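Local coordinates for probable ABC transporter phosphite binding protein PhnD1 (Prochlorococcus marinus str. MIT 9301, PDB 5LQ5) that binds inorganic phosphite strongly, and methylphosphonate and phosphate only very weakly, probably as the solute-binding component of an ABC transporter, at residues Ser27-Lys32 / Lys238-Ile243; Lys21-Phe26 / Val38-Val43; Glu134-Gln139 / Ile199-Val204. All blocks are in the same frame, centred on the assembly; numbering follows the deposited sequence.

Contact 1. Residues Ser27-Lys32 / Lys238-Ile243; sequences SKELSK and KSHKQI
The imidazole of His240 and the carboxylate of Glu29 are the two flat groups here, and they meet at an edge of the ring and over a face of the acid. Glu29 OE2 sits beside the ring edge near its plane and accepts a hydrogen bond from His240 NE2 at 2.9 Å. Seen from the acid, the donor arrives from above, 72° out of the carboxylate plane, and the N-H...O angle of 140° makes the bond clearly bent. The two planes are steeply inclined. Glu29 reaches this place because CG lies anti to the backbone N (chi1 -176°) and the chain then folds at chi2, bringing the acid beside the ring. The other oxygen, Glu29 OE1, comes no nearer than 3.8 Å to Ser239 OG, a contact and no more. Nearer the backbone, the aliphatic part of Glu29 is packed: Ile243 CD1 rests 3.5 Å from Glu29 CB. The axes of the two short helical segments pass 10.8 Å apart, a gap bridged here by Glu29, His240 and Ile243, which join helix 16-34 to helix 238-246. Gln33 NE2, on the same helix as Glu29, also binds Glu29 OE2, while His240 ND1 bonds to Asp234 N. Replacing Glu29 by alanine removes the carboxylate and is likely to leave His240 NE2 and Gln33 NE2 without this acceptor and to open a gap beside Ile243 CD1. In the imidazole NE2 donates and ND1 accepts, a pattern consistent with a neutral ring protonated on NE2; the two bonds probably limit its rotation.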
loop_
_atom_site.group_PDB
_atom_site.type_symbol
_atom_site.label_atom_id
_atom_site.label_comp_id
_atom_site.label_asym_id
_atom_site.label_seq_id
_atom_site.Cartn_x
_atom_site.Cartn_y
_atom_site.Cartn_z
ATOM N N SER A 27 -7.655 5.796 -14.755
ATOM C CA SER A 27 -7.237 6.946 -15.564
ATOM C C SER A 27 -8.236 7.261 -16.674
ATOM O O SER A 27 -8.561 8.406 -16.928
ATOM C CB SER A 27 -5.832 6.748 -16.135
ATOM O OG SER A 27 -4.882 6.726 -15.063
ATOM N N LYS A 28 -8.746 6.222 -17.305
ATOM C CA LYS A 28 -9.698 6.410 -18.409
ATOM C C LYS A 28 -11.017 7.019 -17.923
ATOM O O LYS A 28 -11.589 7.887 -18.577
ATOM C CB LYS A 28 -9.930 5.101 -19.186
ATOM C CG LYS A 28 -8.830 4.816 -20.209
ATOM C CD LYS A 28 -9.029 3.470 -20.893
ATOM C CE LYS A 28 -7.792 3.040 -21.677
ATOM N NZ LYS A 28 -7.836 3.450 -23.105
ATOM N N GLU A 29 -11.469 6.597 -16.759
ATOM C CA GLU A 29 -12.693 7.132 -16.150
ATOM C C GLU A 29 -12.483 8.599 -15.728
ATOM O O GLU A 29 -13.321 9.456 -15.976
ATOM C CB GLU A 29 -13.168 6.287 -14.965
ATOM C CG GLU A 29 -14.502 6.735 -14.339
ATOM C CD GLU A 29 -15.664 6.768 -15.338
ATOM O OE1 GLU A 29 -15.662 5.987 -16.331
ATOM O OE2 GLU A 29 -16.598 7.587 -15.125
ATOM N N LEU A 30 -11.379 8.891 -15.055
ATOM C CA LEU A 30 -11.060 10.296 -14.735
ATOM C C LEU A 30 -11.025 11.192 -15.964
ATOM O O LEU A 30 -11.553 12.305 -15.966
ATOM C CB LEU A 30 -9.707 10.404 -13.995
ATOM C CG LEU A 30 -9.826 10.613 -12.496
ATOM C CD1 LEU A 30 -10.596 9.485 -11.823
ATOM C CD2 LEU A 30 -8.413 10.737 -11.938
ATOM N N SER A 31 -10.425 10.682 -17.026
ATOM C CA SER A 31 -10.302 11.457 -18.253
ATOM C C SER A 31 -11.674 11.790 -18.846
ATOM O O SER A 31 -11.905 12.894 -19.321
ATOM C CB SER A 31 -9.479 10.716 -19.294
ATOM O OG SER A 31 -9.467 11.442 -20.508
ATOM N N LYS A 32 -12.584 10.826 -18.807
ATOM C CA LYS A 32 -13.954 11.047 -19.313
ATOM C C LYS A 32 -14.696 12.128 -18.502
ATOM O O LYS A 32 -15.318 13.028 -19.061
ATOM C CB LYS A 32 -14.759 9.759 -19.292
ATOM C CG LYS A 32 -14.433 8.800 -20.427
ATOM C CD LYS A 32 -15.323 7.568 -20.383
ATOM C CE LYS A 32 -14.786 6.462 -21.280
ATOM N NZ LYS A 32 -15.511 5.181 -21.080
ATOM N N LYS A 238 -21.599 0.198 -14.086
ATOM C CA LYS A 238 -20.747 -0.924 -14.463
ATOM C C LYS A 238 -19.266 -0.534 -14.561
ATOM O O LYS A 238 -18.405 -1.210 -13.997
ATOM C CB LYS A 238 -21.226 -1.605 -15.746
ATOM C CG LYS A 238 -20.768 -3.061 -15.837
ATOM C CD LYS A 238 -21.874 -4.009 -16.283
ATOM C CE LYS A 238 -21.645 -5.438 -15.797
ATOM N NZ LYS A 238 -20.896 -6.305 -16.745
ATOM N N SER A 239 -18.985 0.573 -15.223
ATOM C CA SER A 239 -17.598 1.004 -15.385
ATOM C C SER A 239 -16.967 1.425 -14.060
ATOM O O SER A 239 -15.786 1.213 -13.862
ATOM C CB SER A 239 -17.488 2.116 -16.404
ATOM O OG SER A 239 -18.299 3.210 -16.023
ATOM N N HIS A 240 -17.754 1.988 -13.159
ATOM C CA HIS A 240 -17.227 2.374 -11.839
ATOM C C HIS A 240 -16.962 1.155 -11.001
ATOM O O HIS A 240 -15.961 1.075 -10.317
ATOM C CB HIS A 240 -18.170 3.281 -11.100
ATOM C CG HIS A 240 -18.358 4.587 -11.773
ATOM N ND1 HIS A 240 -18.988 5.654 -11.181
ATOM C CD2 HIS A 240 -17.916 5.028 -12.971
ATOM C CE1 HIS A 240 -18.956 6.688 -11.997
ATOM N NE2 HIS A 240 -18.330 6.327 -13.097
ATOM N N LYS A 241 -17.872 0.195 -11.115
ATOM C CA LYS A 241 -17.760 -1.084 -10.391
ATOM C C LYS A 241 -16.453 -1.817 -10.718
ATOM O O LYS A 241 -15.776 -2.329 -9.819
ATOM C CB LYS A 241 -18.958 -1.984 -10.717
ATOM C CG LYS A 241 -19.146 -3.152 -9.769
ATOM C CD LYS A 241 -20.255 -4.084 -10.253
ATOM C CE LYS A 241 -20.639 -5.093 -9.183
ATOM N NZ LYS A 241 -19.486 -5.933 -8.745
ATOM N N GLN A 242 -16.112 -1.827 -12.000
ATOM C CA GLN A 242 -14.909 -2.504 -12.499
ATOM C C GLN A 242 -13.692 -1.916 -11.828
ATOM O O GLN A 242 -12.767 -2.649 -11.467
ATOM C CB GLN A 242 -14.718 -2.317 -13.995
ATOM C CG GLN A 242 -15.594 -3.162 -14.892
ATOM C CD GLN A 242 -15.315 -2.887 -16.360
ATOM O OE1 GLN A 242 -14.356 -2.183 -16.704
ATOM N NE2 GLN A 242 -16.153 -3.434 -17.233
ATOM N N ILE A 243 -13.690 -0.592 -11.691
ATOM C CA ILE A 243 -12.562 0.112 -11.025
ATOM C C ILE A 243 -12.573 -0.206 -9.535
ATOM O O ILE A 243 -11.559 -0.614 -8.957
ATOM C CB ILE A 243 -12.634 1.649 -11.254
ATOM C CG1 ILE A 243 -12.321 1.988 -12.709
ATOM C CG2 ILE A 243 -11.646 2.399 -10.369
ATOM C CD1 ILE A 243 -12.933 3.304 -13.185
#

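Contact 2. Residues Lys21-Phe26 / Val38-Val43; sequences KRFNLF and VKYIPV
Apolar packing between Phe23 and Tyr40 dominates this junction of a helix and an edge strand. Phe23 CB is set over one face of the tyrosine ring in a CH-pi contact, 3.5 Å from the ring centroid and 15° off the normal. The rings themselves meet obliquely, with centroids 5.3 Å apart and planes at 36°, so the methylene, rather than the phenyl group, does the close touching. Tyr40 presents its face in this way with CG anti to the backbone N (chi1 166°). On the opposite face of the same ring lies Pro42 N, and the phenyl ring of Phe23 in turn has Arg22 CG over its centre.

Polar contact is made through water. Asn24 OD1 lies at the edge of the tyrosine ring, 3.7 Å from Tyr40 CB, with amide and ring steeply inclined. It accepts a hydrogen bond from each of two waters: one, 2.9 Å from Asn24 OD1, also accepts from Tyr40 N; the other, 2.8 Å from Asn24 OD1, donates also to Tyr40 O. Through the two waters, Asn24 OD1 is linked to both Tyr40 N and Tyr40 O. The phenol is held elsewhere, since Tyr40 OH is bonded to Gln16 NE2 near the start of the helix.

Lys39 and Ile41 bond to strand 5-10, and strand 37-40 is the outermost strand of its sheet on that side. Strand 5-10, helix 16-34 and strand 37-40 form a beta-alpha-beta unit, and the contact packs its helix against its second, parallel strand, as in the alpha/beta lobes of periplasmic binding proteins.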
loop_
_atom_site.group_PDB
_atom_site.type_symbol
_atom_site.label_atom_id
_atom_site.label_comp_id
_atom_site.label_asym_id
_atom_site.label_seq_id
_atom_site.Cartn_x
_atom_site.Cartn_y
_atom_site.Cartn_z
ATOM N N LYS A 21 -3.705 -2.833 -14.987
ATOM C CA LYS A 21 -5.160 -2.975 -15.203
ATOM C C LYS A 21 -5.970 -1.953 -14.391
ATOM O O LYS A 21 -6.821 -1.244 -14.941
ATOM C CB LYS A 21 -5.638 -4.395 -14.884
ATOM C CG LYS A 21 -6.988 -4.719 -15.507
ATOM C CD LYS A 21 -7.500 -6.076 -15.066
ATOM C CE LYS A 21 -8.948 -6.239 -15.507
ATOM N NZ LYS A 21 -9.556 -7.508 -15.036
ATOM N N ARG A 22 -5.667 -1.883 -13.098
ATOM C CA ARG A 22 -6.305 -0.972 -12.143
ATOM C C ARG A 22 -6.131 0.470 -12.555
ATOM O O ARG A 22 -7.133 1.235 -12.668
ATOM C CB ARG A 22 -5.707 -1.160 -10.741
ATOM C CG ARG A 22 -6.355 -0.316 -9.683
ATOM C CD ARG A 22 -6.283 -0.998 -8.369
ATOM N NE ARG A 22 -5.003 -0.811 -7.743
ATOM C CZ ARG A 22 -4.681 -1.340 -6.572
ATOM N NH1 ARG A 22 -5.536 -2.137 -5.937
ATOM N NH2 ARG A 22 -3.500 -1.075 -6.039
ATOM N N PHE A 23 -4.882 0.890 -12.708
ATOM C CA PHE A 23 -4.618 2.328 -12.876
ATOM C C PHE A 23 -4.900 2.857 -14.268
ATOM O O PHE A 23 -5.277 4.015 -14.443
ATOM C CB PHE A 23 -3.240 2.702 -12.323
ATOM C CG PHE A 23 -3.187 2.549 -10.846
ATOM C CD1 PHE A 23 -3.899 3.412 -10.008
ATOM C CD2 PHE A 23 -2.491 1.491 -10.271
ATOM C CE1 PHE A 23 -3.919 3.209 -8.658
ATOM C CE2 PHE A 23 -2.483 1.309 -8.907
ATOM C CZ PHE A 23 -3.204 2.160 -8.101
ATOM N N ASN A 24 -4.837 1.983 -15.256
ATOM C CA ASN A 24 -5.281 2.382 -16.603
ATOM C C ASN A 24 -6.815 2.556 -16.627
ATOM O O ASN A 24 -7.319 3.532 -17.238
ATOM C CB ASN A 24 -4.838 1.381 -17.671
ATOM C CG ASN A 24 -3.341 1.426 -17.968
ATOM O OD1 ASN A 24 -2.673 2.458 -17.859
ATOM N ND2 ASN A 24 -2.804 0.283 -18.412
ATOM N N LEU A 25 -7.559 1.657 -15.993
ATOM C CA LEU A 25 -9.043 1.796 -15.976
ATOM C C LEU A 25 -9.487 3.054 -15.213
ATOM O O LEU A 25 -10.346 3.821 -15.648
ATOM C CB LEU A 25 -9.709 0.580 -15.346
ATOM C CG LEU A 25 -9.775 -0.682 -16.192
ATOM C CD1 LEU A 25 -10.316 -1.820 -15.345
ATOM C CD2 LEU A 25 -10.640 -0.474 -17.438
ATOM N N PHE A 26 -8.825 3.289 -14.084
ATOM C CA PHE A 26 -9.042 4.501 -13.264
ATOM C C PHE A 26 -8.788 5.771 -14.084
ATOM O O PHE A 26 -9.614 6.698 -14.112
ATOM C CB PHE A 26 -8.088 4.452 -12.060
ATOM C CG PHE A 26 -8.222 5.624 -11.117
ATOM C CD1 PHE A 26 -9.228 5.670 -10.162
ATOM C CD2 PHE A 26 -7.321 6.674 -11.186
ATOM C CE1 PHE A 26 -9.346 6.752 -9.294
ATOM C CE2 PHE A 26 -7.432 7.759 -10.340
ATOM C CZ PHE A 26 -8.434 7.796 -9.380
ATOM N N VAL A 38 -5.378 11.947 -19.174
ATOM C CA VAL A 38 -4.898 11.272 -17.955
ATOM C C VAL A 38 -4.089 10.031 -18.369
ATOM O O VAL A 38 -4.513 9.250 -19.230
ATOM C CB VAL A 38 -6.056 10.866 -17.022
ATOM C CG1 VAL A 38 -5.502 10.386 -15.691
ATOM C CG2 VAL A 38 -7.014 12.033 -16.760
ATOM N N LYS A 39 -2.941 9.831 -17.736
ATOM C CA LYS A 39 -2.024 8.742 -18.083
ATOM C C LYS A 39 -1.427 8.134 -16.806
ATOM O O LYS A 39 -0.929 8.864 -15.960
ATOM C CB LYS A 39 -0.903 9.306 -18.969
ATOM C CG LYS A 39 0.169 8.339 -19.444
ATOM C CD LYS A 39 -0.274 7.520 -20.638
ATOM C CE LYS A 39 0.920 6.799 -21.249
ATOM N NZ LYS A 39 0.570 5.415 -21.634
ATOM N N TYR A 40 -1.529 6.811 -16.665
ATOM C CA TYR A 40 -0.840 6.081 -15.577
ATOM C C TYR A 40 0.630 5.883 -15.968
ATOM O O TYR A 40 0.944 5.369 -17.052
ATOM C CB TYR A 40 -1.510 4.747 -15.260
ATOM C CG TYR A 40 -0.689 3.797 -14.402
ATOM C CD1 TYR A 40 -0.176 4.203 -13.157
ATOM C CD2 TYR A 40 -0.471 2.462 -14.803
ATOM C CE1 TYR A 40 0.559 3.332 -12.379
ATOM C CE2 TYR A 40 0.256 1.599 -14.022
ATOM C CZ TYR A 40 0.778 2.051 -12.801
ATOM O OH TYR A 40 1.534 1.204 -12.007
ATOM N N ILE A 41 1.521 6.272 -15.079
ATOM C CA ILE A 41 2.980 6.198 -15.269
ATOM C C ILE A 41 3.568 5.256 -14.203
ATOM O O ILE A 41 3.768 5.693 -13.073
ATOM C CB ILE A 41 3.646 7.589 -15.124
ATOM C CG1 ILE A 41 2.947 8.665 -15.966
ATOM C CG2 ILE A 41 5.135 7.528 -15.402
ATOM C CD1 ILE A 41 2.902 8.397 -17.440
ATOM N N PRO A 42 3.895 3.987 -14.552
ATOM C CA PRO A 42 4.525 3.077 -13.581
ATOM C C PRO A 42 5.883 3.550 -13.065
ATOM O O PRO A 42 6.595 4.269 -13.743
ATOM C CB PRO A 42 4.674 1.751 -14.358
ATOM C CG PRO A 42 3.721 1.863 -15.496
ATOM C CD PRO A 42 3.720 3.325 -15.853
ATOM N N VAL A 43 6.206 3.117 -11.851
ATOM C CA VAL A 43 7.535 3.339 -11.263
ATOM C C VAL A 43 8.162 2.037 -10.804
ATOM O O VAL A 43 7.459 1.065 -10.561
ATOM C CB VAL A 43 7.461 4.329 -10.093
ATOM C CG1 VAL A 43 6.980 5.681 -10.615
ATOM C CG2 VAL A 43 6.600 3.763 -8.946
HETATM O O HOH W 1 -3.035 5.209 -18.583
HETATM O O HOH W 2 -0.050 3.179 -18.440
#

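Contact 3. Residues Glu134-Gln139 / Ile199-Val204; sequences EYFLNQ and ITPEYV
Phe136 packs against Thr200 and Pro201, and almost all of the tight contact comes from this one ring. Pro201 CD lies over a face of the phenyl group in a CH-pi contact, 3.9 Å from its centroid and 19° off the normal, displaced toward the rim near CE1 and CZ. The Thr200 and Phe136 side chains cross at about a right angle; Thr200 CB meets the ring neither squarely over a face nor at an edge, 3.5 Å from Phe136 CE2. Its methyl carbon CG2 is 3.7 Å from Phe136 CD2. The hydroxyl is turned to other work: with chi1 at 73°, OG1 is placed to donate to Pro201 O over 2.8 Å, and it also bonds to Ser92 N. These bonds fix the rotation of the threonine that braces the aromatic ring.

The packing slackens toward Tyr203, whose CD2 meets the edge of the phenyl ring at 4.3 Å from Phe136 CE2. Pro201 marks the solvent side, an exposed residue that nevertheless roofs a buried ring. The phenol of Tyr203 is secured by Ser92 OG.

Helix 127-139 thus meets the connection between strands 194-199 and 207-210, which crosses from the five-stranded sheet to the six-stranded one. Strand 92-97 lies close by, with Phe94 against Thr200. Tyr203 leans on Met132 of the helix and on Thr127 and Ser128, which line the phosphite pocket, so this inter-sheet connection is packed right beside the pocket.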
loop_
_atom_site.group_PDB
_atom_site.type_symbol
_atom_site.label_atom_id
_atom_site.label_comp_id
_atom_site.label_asym_id
_atom_site.label_seq_id
_atom_site.Cartn_x
_atom_site.Cartn_y
_atom_site.Cartn_z
ATOM N N GLU A 134 6.977 -4.611 11.744
ATOM C CA GLU A 134 8.148 -4.403 12.610
ATOM C C GLU A 134 7.747 -3.850 13.997
ATOM O O GLU A 134 8.255 -4.305 15.028
ATOM C CB GLU A 134 9.224 -3.519 11.960
ATOM C CG GLU A 134 10.510 -3.493 12.787
ATOM C CD GLU A 134 11.751 -2.945 12.088
ATOM O OE1 GLU A 134 11.677 -2.480 10.941
ATOM O OE2 GLU A 134 12.823 -2.960 12.734
ATOM N N TYR A 135 6.865 -2.856 13.994
ATOM C CA TYR A 135 6.316 -2.315 15.234
ATOM C C TYR A 135 5.743 -3.415 16.132
ATOM O O TYR A 135 6.045 -3.470 17.325
ATOM C CB TYR A 135 5.259 -1.236 14.908
ATOM C CG TYR A 135 4.607 -0.556 16.067
ATOM C CD1 TYR A 135 5.287 0.420 16.794
ATOM C CD2 TYR A 135 3.289 -0.805 16.366
ATOM C CE1 TYR A 135 4.663 1.073 17.841
ATOM C CE2 TYR A 135 2.642 -0.155 17.389
ATOM C CZ TYR A 135 3.331 0.786 18.113
ATOM O OH TYR A 135 2.668 1.416 19.120
ATOM N N PHE A 136 4.919 -4.274 15.555
ATOM C CA PHE A 136 4.272 -5.368 16.316
ATOM C C PHE A 136 5.260 -6.434 16.774
ATOM O O PHE A 136 5.216 -6.908 17.926
ATOM C CB PHE A 136 3.112 -5.978 15.560
ATOM C CG PHE A 136 1.984 -5.017 15.275
ATOM C CD1 PHE A 136 1.400 -4.249 16.281
ATOM C CD2 PHE A 136 1.523 -4.884 13.981
ATOM C CE1 PHE A 136 0.365 -3.370 15.983
ATOM C CE2 PHE A 136 0.491 -4.011 13.676
ATOM C CZ PHE A 136 -0.094 -3.247 14.671
ATOM N N LEU A 137 6.189 -6.781 15.887
ATOM C CA LEU A 137 7.278 -7.710 16.243
ATOM C C LEU A 137 8.025 -7.192 17.472
ATOM O O LEU A 137 8.256 -7.907 18.461
ATOM C CB LEU A 137 8.259 -7.891 15.085
ATOM C CG LEU A 137 7.766 -8.845 13.994
ATOM C CD1 LEU A 137 8.489 -8.601 12.682
ATOM C CD2 LEU A 137 7.940 -10.296 14.416
ATOM N N ASN A 138 8.382 -5.918 17.415
ATOM C CA ASN A 138 9.114 -5.256 18.505
ATOM C C ASN A 138 8.338 -5.269 19.814
ATOM O O ASN A 138 8.912 -5.479 20.871
ATOM C CB ASN A 138 9.502 -3.825 18.146
ATOM C CG ASN A 138 10.591 -3.723 17.087
ATOM O OD1 ASN A 138 11.196 -4.702 16.618
ATOM N ND2 ASN A 138 10.813 -2.515 16.663
ATOM N N GLN A 139 7.033 -5.099 19.733
ATOM C CA GLN A 139 6.176 -5.169 20.932
ATOM C C GLN A 139 6.201 -6.552 21.565
ATOM O O GLN A 139 6.137 -6.671 22.780
ATOM C CB GLN A 139 4.751 -4.788 20.594
ATOM C CG GLN A 139 4.569 -3.278 20.443
ATOM C CD GLN A 139 3.125 -2.866 20.286
ATOM O OE1 GLN A 139 2.318 -3.583 19.690
ATOM N NE2 GLN A 139 2.785 -1.695 20.821
ATOM N N ILE A 199 -3.156 -12.213 12.434
ATOM C CA ILE A 199 -3.759 -10.967 11.946
ATOM C C ILE A 199 -3.468 -9.862 12.972
ATOM O O ILE A 199 -3.708 -10.011 14.160
ATOM C CB ILE A 199 -5.283 -11.079 11.686
ATOM C CG1 ILE A 199 -5.594 -12.176 10.670
ATOM C CG2 ILE A 199 -5.849 -9.741 11.249
ATOM C CD1 ILE A 199 -7.067 -12.596 10.677
ATOM N N THR A 200 -2.935 -8.742 12.489
ATOM C CA THR A 200 -2.552 -7.623 13.351
ATOM C C THR A 200 -3.714 -6.734 13.801
ATOM O O THR A 200 -4.800 -6.764 13.187
ATOM C CB THR A 200 -1.529 -6.692 12.656
ATOM O OG1 THR A 200 -2.162 -5.895 11.622
ATOM C CG2 THR A 200 -0.333 -7.507 12.054
ATOM N N PRO A 201 -3.467 -5.887 14.823
ATOM C CA PRO A 201 -4.351 -4.765 15.084
ATOM C C PRO A 201 -4.442 -3.804 13.894
ATOM O O PRO A 201 -3.637 -3.872 12.955
ATOM C CB PRO A 201 -3.682 -4.059 16.270
ATOM C CG PRO A 201 -2.883 -5.101 16.951
ATOM C CD PRO A 201 -2.374 -5.942 15.820
ATOM N N GLU A 202 -5.446 -2.949 13.961
ATOM C CA GLU A 202 -5.748 -1.950 12.914
ATOM C C GLU A 202 -4.868 -0.709 12.982
ATOM O O GLU A 202 -4.405 -0.314 14.060
ATOM C CB GLU A 202 -7.204 -1.469 13.011
ATOM C CG GLU A 202 -8.231 -2.578 12.808
ATOM C CD GLU A 202 -9.558 -2.351 13.526
ATOM O OE1 GLU A 202 -9.584 -1.784 14.636
ATOM O OE2 GLU A 202 -10.596 -2.770 12.977
ATOM N N TYR A 203 -4.693 -0.095 11.816
ATOM C CA TYR A 203 -3.924 1.143 11.643
ATOM C C TYR A 203 -4.420 1.812 10.337
ATOM O O TYR A 203 -5.175 1.217 9.585
ATOM C CB TYR A 203 -2.381 0.882 11.630
ATOM C CG TYR A 203 -1.993 -0.178 10.650
ATOM C CD1 TYR A 203 -1.809 0.156 9.306
ATOM C CD2 TYR A 203 -1.879 -1.527 11.033
ATOM C CE1 TYR A 203 -1.499 -0.810 8.372
ATOM C CE2 TYR A 203 -1.554 -2.504 10.099
ATOM C CZ TYR A 203 -1.387 -2.137 8.760
ATOM O OH TYR A 203 -1.095 -3.085 7.802
ATOM N N VAL A 204 -3.953 3.033 10.062
ATOM C CA VAL A 204 -4.363 3.756 8.831
ATOM C C VAL A 204 -3.379 3.428 7.699
ATOM O O VAL A 204 -2.200 3.267 7.955
ATOM C CB VAL A 204 -4.435 5.285 9.034
ATOM C CG1 VAL A 204 -3.065 5.908 9.177
ATOM C CG2 VAL A 204 -5.162 5.930 7.887
#

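In the fold
Contacts 1 and 2 are built on one helix, 16-34, which packs against strand 37-40 and against helix 238-246. Their centres are 11 Å apart and they touch directly: Ile243 CD1 lies 3.6 Å from Leu25 O, and Ser27 OG 3.7 Å from Tyr40 N. Contact 3 belongs to the other side of the chain, its centre 34 Å from that of contact 1 and 31 Å from that of contact 2. The bound phosphite lies about 6 Å from the side chain of Tyr203 and about 11 Å from that of Phe23. Pocket residues lie near contact 3 in the chain: Thr127 and Ser128 on the helix that carries 134-139, Asp205 and Tyr206 just after 199-204.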